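Local structure of 6-phospho-beta-glucosidase BglT (Thermotoga maritima, 1UP7) at residues Arg1-Ala6 / Val29-Val34; Leu23-Asp28 / His302-Leu307. The protein hydrolyses cellobiose 6'-phosphate to glucose 6-phosphate and glucose, using NAD+ and a manganese ion as cofactors. All blocks are in the same frame, centred on the assembly; numbering follows the deposited sequence.

Overall arrangement
Both interactions draw on one beta-alpha-beta unit, and their centres lie about 11 Å apart. Interaction 1 joins the two strands of the unit, 4-8 and 33-37; interaction 2 sets the end of its helix, 15-25, against helix 296-308, which lies far along the chain in the C-terminal family region. The first is the larger, with backbone ladder bonds, a short salt bridge and a buried apolar side, and becomes exposed toward Arg1 and Arg30. The second has no hydrogen bond across it and rests on Ile25 against Arg305, with a long ion pair at its exposed border. The two meet where Ile31 CD1 packs on Ile25 CD1.

Interaction 1 (Arg1-Ala6 / Val29-Val34); sequences RHMRIA and VRIDEV
The first beta-alpha-beta unit of the Rossmann-type NAD-binding domain opens with this parallel pairing, in which Arg4 lies beside Glu33 and Ile5 beside Val34. Ile5 N donates to Glu33 O at 3.0 Å, nearly straight, and upstream Met3 O takes the Asp32 N-H at 2.9 Å. Beyond the regular ladder the Asp32 side chain continues the pairing: its CG stands beside its own backbone N (chi1 -60°), which carries OD2 to Met3 N at 2.7 Å. The same OD2 accepts from Arg30 NE through its syn lone pair, while Met3 N arrives on the anti side, so two donors fix the carboxylate. The His2 ring lies at a small angle (19°) to the Asp32 carboxylate, ND1 3.5 Å from Asp32 CB. On the sheet face of Arg4 and Glu33, the arginine grips a single oxygen side-on: NE reaches Glu33 OE2 at 2.6 Å and NH2 reaches it at 2.8 Å, with guanidinium and carboxylate nearly coplanar (19°). Arg4 NH1 bonds instead to the carbonyls of Gly69 and Ala70, which further fixes the guanidinium. At the exposed end the CD of Arg30 lies over one face of the Arg1 guanidinium. The other sheet face is apolar, with Ile5 CD1 4.0 Å from Ile31 CD1; there Ile5 and Val34 pack on Leu22 of helix 15-25, while strands 76-79 and 60-63 flank the pair within the sheet.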
loop_
_atom_site.group_PDB
_atom_site.type_symbol
_atom_site.label_atom_id
_atom_site.label_comp_id
_atom_site.label_asym_id
_atom_site.label_seq_id
_atom_site.Cartn_x
_atom_site.Cartn_y
_atom_site.Cartn_z
ATOM N N ARG A 1 -31.596 -20.173 18.398
ATOM C CA ARG A 1 -32.409 -18.920 18.471
ATOM C C ARG A 1 -32.537 -18.386 19.907
ATOM O O ARG A 1 -32.701 -17.167 20.114
ATOM C CB ARG A 1 -33.801 -19.141 17.874
ATOM C CG ARG A 1 -34.334 -17.913 17.139
ATOM C CD ARG A 1 -35.568 -17.282 17.773
ATOM N NE ARG A 1 -35.722 -15.878 17.363
ATOM C CZ ARG A 1 -36.874 -15.213 17.352
ATOM N NH1 ARG A 1 -37.996 -15.818 17.739
ATOM N NH2 ARG A 1 -36.907 -13.937 16.965
ATOM N N HIS A 2 -32.499 -19.297 20.882
ATOM C CA HIS A 2 -32.302 -18.909 22.281
ATOM C C HIS A 2 -30.942 -18.190 22.372
ATOM O O HIS A 2 -29.908 -18.738 21.923
ATOM C CB HIS A 2 -32.354 -20.137 23.211
ATOM C CG HIS A 2 -31.543 -19.996 24.471
ATOM N ND1 HIS A 2 -32.118 -19.761 25.708
ATOM C CD2 HIS A 2 -30.205 -20.098 24.693
ATOM C CE1 HIS A 2 -31.172 -19.703 26.631
ATOM N NE2 HIS A 2 -30.001 -19.901 26.042
ATOM N N MET A 3 -30.948 -16.997 22.968
ATOM C CA MET A 3 -29.832 -16.041 22.910
ATOM C C MET A 3 -29.420 -15.560 24.307
ATOM O O MET A 3 -30.256 -15.140 25.122
ATOM C CB MET A 3 -30.226 -14.838 22.053
ATOM C CG MET A 3 -29.054 -14.069 21.507
ATOM S SD MET A 3 -28.562 -12.699 22.588
ATOM C CE MET A 3 -29.424 -11.281 21.862
ATOM N N ARG A 4 -28.129 -15.616 24.578
ATOM C CA ARG A 4 -27.627 -15.256 25.893
ATOM C C ARG A 4 -26.539 -14.187 25.810
ATOM O O ARG A 4 -25.637 -14.285 24.989
ATOM C CB ARG A 4 -27.097 -16.500 26.615
ATOM C CG ARG A 4 -26.432 -16.138 27.936
ATOM C CD ARG A 4 -25.433 -17.124 28.427
ATOM N NE ARG A 4 -26.066 -18.146 29.255
ATOM C CZ ARG A 4 -25.389 -18.991 30.052
ATOM N NH1 ARG A 4 -24.034 -18.932 30.123
ATOM N NH2 ARG A 4 -26.070 -19.898 30.762
ATOM N N ILE A 5 -26.636 -13.180 26.669
ATOM C CA ILE A 5 -25.602 -12.139 26.784
ATOM C C ILE A 5 -24.845 -12.279 28.110
ATOM O O ILE A 5 -25.463 -12.288 29.173
ATOM C CB ILE A 5 -26.224 -10.718 26.700
ATOM C CG1 ILE A 5 -27.064 -10.504 25.426
ATOM C CG2 ILE A 5 -25.154 -9.625 26.865
ATOM C CD1 ILE A 5 -27.839 -9.171 25.483
ATOM N N ALA A 6 -23.519 -12.385 28.050
ATOM C CA ALA A 6 -22.707 -12.349 29.268
ATOM C C ALA A 6 -22.176 -10.940 29.540
ATOM O O ALA A 6 -21.793 -10.209 28.615
ATOM C CB ALA A 6 -21.536 -13.363 29.214
ATOM N N VAL A 29 -35.376 -7.522 19.435
ATOM C CA VAL A 29 -34.649 -8.779 19.339
ATOM C C VAL A 29 -34.884 -9.638 20.583
ATOM O O VAL A 29 -35.131 -9.132 21.680
ATOM C CB VAL A 29 -33.114 -8.580 19.069
ATOM C CG1 VAL A 29 -32.880 -7.854 17.743
ATOM C CG2 VAL A 29 -32.408 -7.833 20.213
ATOM N N ARG A 30 -34.807 -10.944 20.402
ATOM C CA ARG A 30 -35.060 -11.875 21.471
ATOM C C ARG A 30 -33.814 -11.995 22.376
ATOM O O ARG A 30 -32.698 -12.225 21.904
ATOM C CB ARG A 30 -35.536 -13.195 20.863
ATOM C CG ARG A 30 -35.001 -14.450 21.491
ATOM C CD ARG A 30 -35.781 -15.692 21.086
ATOM N NE ARG A 30 -35.765 -16.712 22.128
ATOM C CZ ARG A 30 -36.752 -17.583 22.332
ATOM N NH1 ARG A 30 -37.845 -17.556 21.568
ATOM N NH2 ARG A 30 -36.651 -18.480 23.309
ATOM N N ILE A 31 -34.008 -11.759 23.668
ATOM C CA ILE A 31 -32.964 -11.976 24.655
ATOM C C ILE A 31 -33.519 -12.951 25.692
ATOM O O ILE A 31 -34.506 -12.655 26.357
ATOM C CB ILE A 31 -32.528 -10.634 25.324
ATOM C CG1 ILE A 31 -31.877 -9.683 24.317
ATOM C CG2 ILE A 31 -31.528 -10.878 26.479
ATOM C CD1 ILE A 31 -31.708 -8.265 24.863
ATOM N N ASP A 32 -32.896 -14.115 25.839
ATOM C CA ASP A 32 -33.440 -15.096 26.785
ATOM C C ASP A 32 -32.856 -14.944 28.171
ATOM O O ASP A 32 -33.563 -15.081 29.164
ATOM C CB ASP A 32 -33.276 -16.517 26.274
ATOM C CG ASP A 32 -33.988 -16.727 24.973
ATOM O OD1 ASP A 32 -35.209 -16.988 25.002
ATOM O OD2 ASP A 32 -33.415 -16.614 23.867
ATOM N N GLU A 33 -31.558 -14.656 28.234
ATOM C CA GLU A 33 -30.911 -14.444 29.518
ATOM C C GLU A 33 -29.702 -13.515 29.459
ATOM O O GLU A 33 -29.002 -13.419 28.450
ATOM C CB GLU A 33 -30.574 -15.770 30.200
ATOM C CG GLU A 33 -29.832 -16.761 29.312
ATOM C CD GLU A 33 -29.649 -18.130 29.968
ATOM O OE1 GLU A 33 -30.657 -18.687 30.442
ATOM O OE2 GLU A 33 -28.499 -18.646 30.012
ATOM N N VAL A 34 -29.514 -12.792 30.552
ATOM C CA VAL A 34 -28.305 -12.030 30.789
ATOM C C VAL A 34 -27.621 -12.618 32.020
ATOM O O VAL A 34 -28.219 -12.710 33.094
ATOM C CB VAL A 34 -28.589 -10.520 30.917
ATOM C CG1 VAL A 34 -27.302 -9.759 31.121
ATOM C CG2 VAL A 34 -29.299 -10.026 29.630
#

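Interaction 2 (Leu23-Asp28 / His302-Leu307); sequences LDISED and HLIRDL
The backbones come closest at Ile25 and Arg305, whose CA atoms are 6.3 Å apart, where the last part of helix 15-25 and the turn after it face helix 296-308. This is helix packing between the Rossmann-type domain and the C-terminal family region, and its middle is Ile25 lying against the aliphatic part of Arg305. Ile25 CG2 touches Arg305 CB at 3.8 Å, and Ile25 CD1 lies 3.9 Å from the same Arg305 CB. With CG1 wedged between the backbone N and carbonyl carbon (chi1 67°), Ile25 turns CD1 toward the helix, where it also meets Ile304 CG2 at 4.2 Å. Arg305 bends at chi2 and chi3, bringing its guanidinium back over its own helix. There Arg305 NH2 lies over the centre of the His302 ring, 3.0 Å above its plane, and NH1 bonds to Asp306 OD1. A long ion pair extends this network to Asp28, which approaches the guanidinium at its edge, the two planes 51° apart. With an alanine here the CB contact stays, but loss of CG and the guanidinium is likely to uncover one side of Ile25 CB and CG2, and to take from Asp28 its distant mate and from Asp306 one of its partners. Asp306 OD2 is also hydrogen-bonded to His315 of strand 313-320. Across the helices, Asp28 OD2 stops 4.0 Å from Arg305 NE.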
loop_
_atom_site.group_PDB
_atom_site.type_symbol
_atom_site.label_atom_id
_atom_site.label_comp_id
_atom_site.label_asym_id
_atom_site.label_seq_id
_atom_site.Cartn_x
_atom_site.Cartn_y
_atom_site.Cartn_z
ATOM N N LEU A 23 -33.092 -3.925 27.909
ATOM C CA LEU A 23 -34.542 -4.006 27.990
ATOM C C LEU A 23 -35.182 -3.318 26.796
ATOM O O LEU A 23 -36.144 -3.827 26.238
ATOM C CB LEU A 23 -35.069 -3.381 29.292
ATOM C CG LEU A 23 -34.949 -4.207 30.590
ATOM C CD1 LEU A 23 -35.132 -3.306 31.835
ATOM C CD2 LEU A 23 -35.862 -5.455 30.646
ATOM N N ASP A 24 -34.639 -2.163 26.417
ATOM C CA ASP A 24 -35.176 -1.355 25.324
ATOM C C ASP A 24 -35.095 -2.064 23.971
ATOM O O ASP A 24 -35.997 -1.940 23.166
ATOM C CB ASP A 24 -34.450 -0.001 25.230
ATOM C CG ASP A 24 -34.899 1.011 26.295
ATOM O OD1 ASP A 24 -35.924 0.809 27.011
ATOM O OD2 ASP A 24 -34.257 2.073 26.500
ATOM N N ILE A 25 -34.013 -2.793 23.714
ATOM C CA ILE A 25 -33.888 -3.523 22.450
ATOM C C ILE A 25 -34.601 -4.885 22.502
ATOM O O ILE A 25 -34.825 -5.522 21.457
ATOM C CB ILE A 25 -32.397 -3.649 21.983
ATOM C CG1 ILE A 25 -31.571 -4.550 22.925
ATOM C CG2 ILE A 25 -31.745 -2.237 21.814
ATOM C CD1 ILE A 25 -30.465 -5.311 22.232
ATOM N N SER A 26 -35.007 -5.300 23.707
ATOM C CA SER A 26 -35.615 -6.621 23.913
ATOM C C SER A 26 -36.982 -6.763 23.253
ATOM O O SER A 26 -37.518 -7.861 23.160
ATOM C CB SER A 26 -35.662 -6.990 25.408
ATOM O OG SER A 26 -36.893 -6.616 25.998
ATOM N N GLU A 27 -37.525 -5.652 22.775
ATOM C CA GLU A 27 -38.752 -5.653 21.972
ATOM C C GLU A 27 -38.470 -5.866 20.480
ATOM O O GLU A 27 -39.365 -6.265 19.735
ATOM C CB GLU A 27 -39.496 -4.323 22.133
ATOM C CG GLU A 27 -40.336 -4.166 23.399
ATOM C CD GLU A 27 -40.188 -2.767 24.005
ATOM O OE1 GLU A 27 -39.045 -2.423 24.453
ATOM O OE2 GLU A 27 -41.211 -2.012 24.020
ATOM N N ASP A 28 -37.246 -5.560 20.044
ATOM C CA ASP A 28 -36.850 -5.737 18.641
ATOM C C ASP A 28 -36.152 -7.085 18.437
ATOM O O ASP A 28 -36.284 -7.689 17.378
ATOM C CB ASP A 28 -35.904 -4.605 18.172
ATOM C CG ASP A 28 -36.458 -3.188 18.441
ATOM O OD1 ASP A 28 -37.669 -2.945 18.189
ATOM O OD2 ASP A 28 -35.739 -2.247 18.894
ATOM N N HIS A 302 -27.588 -0.918 21.256
ATOM C CA HIS A 302 -27.857 -0.596 19.866
ATOM C C HIS A 302 -26.942 -1.407 18.935
ATOM O O HIS A 302 -27.412 -1.955 17.930
ATOM C CB HIS A 302 -27.723 0.922 19.646
ATOM C CG HIS A 302 -28.965 1.688 19.994
ATOM N ND1 HIS A 302 -29.370 2.815 19.300
ATOM C CD2 HIS A 302 -29.911 1.474 20.946
ATOM C CE1 HIS A 302 -30.501 3.267 19.817
ATOM N NE2 HIS A 302 -30.848 2.471 20.815
ATOM N N LEU A 303 -25.660 -1.515 19.301
ATOM C CA LEU A 303 -24.697 -2.352 18.579
ATOM C C LEU A 303 -25.153 -3.815 18.511
ATOM O O LEU A 303 -25.193 -4.415 17.433
ATOM C CB LEU A 303 -23.287 -2.252 19.176
ATOM C CG LEU A 303 -22.269 -3.140 18.440
ATOM C CD1 LEU A 303 -22.137 -2.748 16.933
ATOM C CD2 LEU A 303 -20.878 -3.205 19.131
ATOM N N ILE A 304 -25.534 -4.365 19.663
ATOM C CA ILE A 304 -25.986 -5.751 19.752
ATOM C C ILE A 304 -27.284 -5.977 18.939
ATOM O O ILE A 304 -27.423 -6.953 18.223
ATOM C CB ILE A 304 -26.125 -6.196 21.254
ATOM C CG1 ILE A 304 -24.759 -6.482 21.854
ATOM C CG2 ILE A 304 -27.000 -7.457 21.404
ATOM C CD1 ILE A 304 -24.756 -6.638 23.399
ATOM N N ARG A 305 -28.219 -5.051 19.062
ATOM C CA ARG A 305 -29.449 -5.053 18.295
ATOM C C ARG A 305 -29.172 -5.152 16.784
ATOM O O ARG A 305 -29.749 -5.994 16.103
ATOM C CB ARG A 305 -30.231 -3.780 18.633
ATOM C CG ARG A 305 -31.632 -3.656 18.064
ATOM C CD ARG A 305 -31.785 -2.469 17.108
ATOM N NE ARG A 305 -32.077 -1.212 17.771
ATOM C CZ ARG A 305 -31.403 -0.066 17.602
ATOM N NH1 ARG A 305 -30.344 0.035 16.800
ATOM N NH2 ARG A 305 -31.804 1.000 18.265
ATOM N N ASP A 306 -28.272 -4.321 16.264
ATOM C CA ASP A 306 -28.039 -4.254 14.812
ATOM C C ASP A 306 -27.090 -5.366 14.351
ATOM O O ASP A 306 -27.047 -5.717 13.183
ATOM C CB ASP A 306 -27.572 -2.856 14.374
ATOM C CG ASP A 306 -28.545 -1.776 14.776
ATOM O OD1 ASP A 306 -29.744 -2.104 14.913
ATOM O OD2 ASP A 306 -28.234 -0.578 15.006
ATOM N N LEU A 307 -26.362 -5.942 15.289
ATOM C CA LEU A 307 -25.602 -7.169 15.031
ATOM C C LEU A 307 -26.547 -8.363 14.935
ATOM O O LEU A 307 -26.246 -9.336 14.249
ATOM C CB LEU A 307 -24.608 -7.404 16.157
ATOM C CG LEU A 307 -23.078 -7.411 16.003
ATOM C CD1 LEU A 307 -22.540 -7.114 14.628
ATOM C CD2 LEU A 307 -22.485 -6.509 16.994
#